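Local coordinates for afamin (Homo sapiens, PDB 6FAK), which carries hydrophobic molecules in body fluids, binding vitamin E and keeping lipidated Wnt proteins soluble and active, at residues Lys108-Val112 and Arg147-Phe151; Gln505-Thr509 and Phe529-Leu533. One frame throughout, in Å; residues are numbered along the deposited sequence.

In the fold
Afamin is a mainly helical protein of the albumin family, and its two contacts belong to different albumin repeats: contact 1 to Albumin 1, contact 2 to Albumin 3. They follow one another along the chain, with centres about 27 Å apart and nearest atoms about 14 Å apart. The centre of contact 1, which joins a loop to a helix end, lies about 12 Å from the centre of the chain; that of contact 2, a loop against mid-helix, about 29 Å. Neither falls within residues 194-298, the hydrophobic-ligand pocket region. A sodium ion lies about 8 Å from the side chain of R148 in contact 1; that of F529 in contact 2 is about 4 Å from a di(hydroxyethyl)ether, probably from the crystallisation liquor.

Contact 1. Residues Lys108-Val112 and Arg147-Phe151; sequences KKSDV and RRNPF
K108 stretches its side chain along P150 and F151 and ends in a hydrogen bond, with NZ 2.8 Å from the carbonyl O of P150. The C=O...N angle of 164° brings the ammonium almost head-on to that oxygen. A lysine suits the place because its methylenes are greasy and only its tip is charged: CB lies 3.8 Å from CZ of F151, CD packs near CE1 of the same ring, and the chain, extended beyond CG, carries NZ on to the carbonyl; Y33 adds a cation-pi contact. Cut back to alanine, the residue would keep only CB against the ring and would probably leave the P150 carbonyl without its charged donor and CE1 of F151 without the methylene CD. The contact joins the loop after helix 97-106 to the end of helix 134-148 in the Albumin 1 repeat of this mainly helical family. There P150, whose backbone nitrogen is closed into the ring and carries no hydrogen, follows the helix end and brings CG to 3.4 Å from the carbonyl O of K109. V112, compact and branched, settles over the last helical residues: CG2 is 3.6 Å from O of R148, while CG1, anti to its own carbonyl carbon (chi1 -62°), sits 3.7 Å from O of R147.

Contact 2. Residues Gln505-Thr509 and Phe529-Leu533; sequences QDLFT and FLVNL
With CG of F508 anti to its own carbonyl carbon (chi1 -52°) and CG of F529 anti to its backbone N (chi1 174°), the two side chains cross at about a right angle. In the helical Albumin 3 repeat this pair packs the short 3-10 turn of 505-507, in the loop after strand 503-504, against helix 521-536. The rings form an offset edge-to-face stack, the edge of F508 directed to the face of F529, with centroids 5.9 Å apart and planes at 76°. F529 in turn sets the rim of its own ring against the loop backbone, CE2 lying 3.7 Å from CA of F508. Phenylalanine suits both places: a flat apolar ring can offer its rim to one neighbour and a face to another, and F529 also meets F552 edge-to-face. Farther out along F508, CE1 reaches the helix backbone, 3.7 Å from N of L533, an N-H already engaged by O of F529 in a helical bond. CB of N532 lies against the same end of the ring, and one face of F508 carries CB of its neighbour L507, near the rim. I576 packs on F508 as well, and so does the ring of F585, which belongs to the C-terminal tag of the construct. N532 is buried, and its amide has two polar partners to satisfy it. Its OD1 is bonded to the hydroxyl of T423, while its amide nitrogen passes L507, the leucine's CG being 3.8 Å from ND2. A single water completes the join, accepting from ND2 of N532 at 3.0 Å and donating to O of L507 at 2.8 Å.

Contact 1. Residues Lys108-Val112 and Arg147-Phe151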
loop_
_atom_site.group_PDB
_atom_site.type_symbol
_atom_site.label_atom_id
_atom_site.label_comp_id
_atom_site.label_asym_id
_atom_site.label_seq_id
_atom_site.Cartn_x
_atom_site.Cartn_y
_atom_site.Cartn_z
ATOM N N LYS A 108 -0.950 9.685 -13.252
ATOM C CA LYS A 108 -0.005 8.774 -12.578
ATOM C C LYS A 108 -0.253 7.361 -13.029
ATOM O O LYS A 108 -1.416 6.961 -13.183
ATOM C CB LYS A 108 -0.134 8.882 -11.048
ATOM C CG LYS A 108 0.315 10.250 -10.579
ATOM C CD LYS A 108 0.313 10.369 -9.074
ATOM C CE LYS A 108 0.910 11.682 -8.590
ATOM N NZ LYS A 108 1.184 11.546 -7.142
ATOM N N LYS A 109 0.824 6.607 -13.241
ATOM C CA LYS A 109 0.738 5.178 -13.599
ATOM C C LYS A 109 1.261 4.307 -12.479
ATOM O O LYS A 109 2.447 4.436 -12.089
ATOM C CB LYS A 109 1.583 4.899 -14.852
ATOM C CG LYS A 109 1.036 5.594 -16.106
ATOM C CD LYS A 109 1.950 6.749 -16.484
ATOM C CE LYS A 109 1.301 7.716 -17.457
ATOM N NZ LYS A 109 2.108 8.933 -17.431
ATOM N N SER A 110 0.394 3.422 -11.977
ATOM C CA SER A 110 0.790 2.372 -11.024
ATOM C C SER A 110 1.796 1.400 -11.613
ATOM O O SER A 110 2.731 1.013 -10.931
ATOM C CB SER A 110 -0.449 1.591 -10.552
ATOM O OG SER A 110 -1.364 1.469 -11.631
ATOM N N ASP A 111 1.633 1.057 -12.892
ATOM C CA ASP A 111 2.487 0.033 -13.552
ATOM C C ASP A 111 3.728 0.776 -14.059
ATOM O O ASP A 111 3.654 1.492 -15.039
ATOM C CB ASP A 111 1.712 -0.679 -14.697
ATOM C CG ASP A 111 2.638 -1.466 -15.668
ATOM O OD1 ASP A 111 3.800 -1.747 -15.362
ATOM O OD2 ASP A 111 2.184 -1.825 -16.749
ATOM N N VAL A 112 4.822 0.695 -13.320
ATOM C CA VAL A 112 6.045 1.424 -13.678
ATOM C C VAL A 112 7.012 0.545 -14.503
ATOM O O VAL A 112 8.173 0.836 -14.566
ATOM C CB VAL A 112 6.693 2.113 -12.457
ATOM C CG1 VAL A 112 5.714 3.133 -11.903
ATOM C CG2 VAL A 112 7.104 1.139 -11.337
ATOM N N ARG A 147 9.547 8.432 -9.179
ATOM C CA ARG A 147 8.909 8.035 -10.443
ATOM C C ARG A 147 8.461 6.591 -10.431
ATOM O O ARG A 147 7.482 6.257 -11.107
ATOM C CB ARG A 147 9.809 8.347 -11.669
ATOM C CG ARG A 147 11.127 7.572 -11.723
ATOM C CD ARG A 147 12.202 8.322 -12.534
ATOM N NE ARG A 147 11.744 8.565 -13.907
ATOM C CZ ARG A 147 12.277 8.069 -15.012
ATOM N NH1 ARG A 147 13.369 7.305 -14.949
ATOM N NH2 ARG A 147 11.716 8.328 -16.187
ATOM N N ARG A 148 9.121 5.764 -9.617
ATOM C CA ARG A 148 8.727 4.355 -9.465
ATOM C C ARG A 148 7.714 4.115 -8.346
ATOM O O ARG A 148 7.199 3.016 -8.243
ATOM C CB ARG A 148 9.947 3.468 -9.244
ATOM C CG ARG A 148 10.794 3.262 -10.515
ATOM C CD ARG A 148 12.183 2.669 -10.200
ATOM N NE ARG A 148 12.958 2.493 -11.441
ATOM C CZ ARG A 148 13.635 3.442 -12.054
ATOM N NH1 ARG A 148 13.753 4.657 -11.503
ATOM N NH2 ARG A 148 14.200 3.197 -13.240
ATOM N N ASN A 149 7.421 5.140 -7.555
ATOM C CA ASN A 149 6.516 5.053 -6.393
ATOM C C ASN A 149 5.616 6.299 -6.416
ATOM O O ASN A 149 5.705 7.159 -5.532
ATOM C CB ASN A 149 7.335 4.941 -5.077
ATOM C CG ASN A 149 8.113 3.670 -4.997
ATOM O OD1 ASN A 149 7.567 2.668 -4.595
ATOM N ND2 ASN A 149 9.398 3.681 -5.448
ATOM N N PRO A 150 4.762 6.416 -7.440
ATOM C CA PRO A 150 4.105 7.695 -7.686
ATOM C C PRO A 150 3.063 8.096 -6.658
ATOM O O PRO A 150 2.667 9.250 -6.682
ATOM C CB PRO A 150 3.359 7.458 -9.015
ATOM C CG PRO A 150 3.232 5.977 -9.138
ATOM C CD PRO A 150 4.445 5.426 -8.475
ATOM N N PHE A 151 2.611 7.141 -5.820
ATOM C CA PHE A 151 1.569 7.433 -4.839
ATOM C C PHE A 151 2.101 7.576 -3.429
ATOM O O PHE A 151 1.327 7.935 -2.557
ATOM C CB PHE A 151 0.492 6.381 -4.878
ATOM C CG PHE A 151 -0.194 6.302 -6.201
ATOM C CD1 PHE A 151 -1.032 7.313 -6.593
ATOM C CD2 PHE A 151 0.014 5.217 -7.053
ATOM C CE1 PHE A 151 -1.624 7.309 -7.814
ATOM C CE2 PHE A 151 -0.596 5.201 -8.280
ATOM C CZ PHE A 151 -1.417 6.242 -8.649
#

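Contact 2. Residues Gln505-Thr509 and Phe529-Leu533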
loop_
_atom_site.group_PDB
_atom_site.type_symbol
_atom_site.label_atom_id
_atom_site.label_comp_id
_atom_site.label_asym_id
_atom_site.label_seq_id
_atom_site.Cartn_x
_atom_site.Cartn_y
_atom_site.Cartn_z
ATOM N N GLN A 505 7.765 -21.437 -25.873
ATOM C CA GLN A 505 8.347 -22.542 -25.145
ATOM C C GLN A 505 9.464 -22.073 -24.235
ATOM O O GLN A 505 9.655 -22.640 -23.189
ATOM C CB GLN A 505 8.784 -23.644 -26.127
ATOM C CG GLN A 505 8.988 -25.007 -25.504
ATOM C CD GLN A 505 8.671 -26.170 -26.455
ATOM O OE1 GLN A 505 7.541 -26.305 -26.946
ATOM N NE2 GLN A 505 9.666 -27.019 -26.702
ATOM N N ASP A 506 10.134 -20.989 -24.562
ATOM C CA ASP A 506 11.168 -20.443 -23.695
ATOM C C ASP A 506 10.713 -19.961 -22.333
ATOM O O ASP A 506 11.544 -19.886 -21.420
ATOM C CB ASP A 506 11.940 -19.301 -24.363
ATOM C CG ASP A 506 13.315 -19.049 -23.673
ATOM O OD1 ASP A 506 14.193 -19.952 -23.742
ATOM O OD2 ASP A 506 13.506 -17.977 -23.041
ATOM N N LEU A 507 9.424 -19.606 -22.175
ATOM C CA LEU A 507 8.887 -19.230 -20.841
ATOM C C LEU A 507 8.919 -20.413 -19.896
ATOM O O LEU A 507 8.843 -20.253 -18.663
ATOM C CB LEU A 507 7.433 -18.730 -20.963
ATOM C CG LEU A 507 7.197 -17.200 -20.878
ATOM C CD1 LEU A 507 8.212 -16.403 -21.664
ATOM C CD2 LEU A 507 5.797 -16.871 -21.333
ATOM N N PHE A 508 8.961 -21.620 -20.456
ATOM C CA PHE A 508 8.891 -22.815 -19.635
ATOM C C PHE A 508 10.186 -23.627 -19.678
ATOM O O PHE A 508 10.212 -24.809 -19.310
ATOM C CB PHE A 508 7.725 -23.635 -20.089
ATOM C CG PHE A 508 6.428 -22.860 -20.169
ATOM C CD1 PHE A 508 5.660 -22.664 -19.045
ATOM C CD2 PHE A 508 5.990 -22.314 -21.363
ATOM C CE1 PHE A 508 4.477 -21.972 -19.113
ATOM C CE2 PHE A 508 4.811 -21.632 -21.423
ATOM C CZ PHE A 508 4.064 -21.448 -20.285
ATOM N N THR A 509 11.254 -22.977 -20.112
ATOM C CA THR A 509 12.554 -23.623 -20.255
ATOM C C THR A 509 13.440 -23.120 -19.151
ATOM O O THR A 509 13.567 -21.929 -18.942
ATOM C CB THR A 509 13.196 -23.281 -21.606
ATOM O OG1 THR A 509 12.337 -23.752 -22.650
ATOM C CG2 THR A 509 14.554 -23.918 -21.739
ATOM N N PHE A 529 7.163 -18.612 -13.733
ATOM C CA PHE A 529 6.899 -19.923 -14.369
ATOM C C PHE A 529 5.541 -20.497 -13.968
ATOM O O PHE A 529 4.729 -20.914 -14.833
ATOM C CB PHE A 529 8.072 -20.905 -14.083
ATOM C CG PHE A 529 7.826 -22.296 -14.567
ATOM C CD1 PHE A 529 7.173 -23.229 -13.759
ATOM C CD2 PHE A 529 8.252 -22.680 -15.817
ATOM C CE1 PHE A 529 6.901 -24.514 -14.207
ATOM C CE2 PHE A 529 7.971 -23.971 -16.294
ATOM C CZ PHE A 529 7.286 -24.893 -15.471
ATOM N N LEU A 530 5.291 -20.517 -12.658
ATOM C CA LEU A 530 4.039 -21.071 -12.142
ATOM C C LEU A 530 2.809 -20.317 -12.648
ATOM O O LEU A 530 1.829 -20.948 -13.069
ATOM C CB LEU A 530 4.031 -21.136 -10.645
ATOM C CG LEU A 530 2.756 -21.705 -10.032
ATOM C CD1 LEU A 530 2.319 -23.082 -10.507
ATOM C CD2 LEU A 530 2.960 -21.767 -8.538
ATOM N N VAL A 531 2.890 -18.982 -12.631
ATOM C CA VAL A 531 1.817 -18.165 -13.093
ATOM C C VAL A 531 1.554 -18.413 -14.579
ATOM O O VAL A 531 0.394 -18.642 -14.963
ATOM C CB VAL A 531 2.016 -16.676 -12.743
ATOM C CG1 VAL A 531 1.019 -15.764 -13.452
ATOM C CG2 VAL A 531 1.889 -16.500 -11.242
ATOM N N ASN A 532 2.591 -18.354 -15.391
ATOM C CA ASN A 532 2.450 -18.649 -16.839
ATOM C C ASN A 532 1.885 -20.054 -17.109
ATOM O O ASN A 532 1.019 -20.247 -17.970
ATOM C CB ASN A 532 3.765 -18.402 -17.597
ATOM C CG ASN A 532 4.147 -16.935 -17.629
ATOM O OD1 ASN A 532 3.267 -16.069 -17.754
ATOM N ND2 ASN A 532 5.435 -16.640 -17.547
ATOM N N LEU A 533 2.320 -21.027 -16.319
ATOM C CA LEU A 533 1.790 -22.383 -16.415
ATOM C C LEU A 533 0.280 -22.465 -16.151
ATOM O O LEU A 533 -0.466 -23.189 -16.900
ATOM C CB LEU A 533 2.532 -23.313 -15.457
ATOM C CG LEU A 533 2.224 -24.788 -15.618
ATOM C CD1 LEU A 533 2.703 -25.322 -16.967
ATOM C CD2 LEU A 533 2.866 -25.528 -14.446
HETATM O O HOH W 1 8.017 -18.039 -17.170
#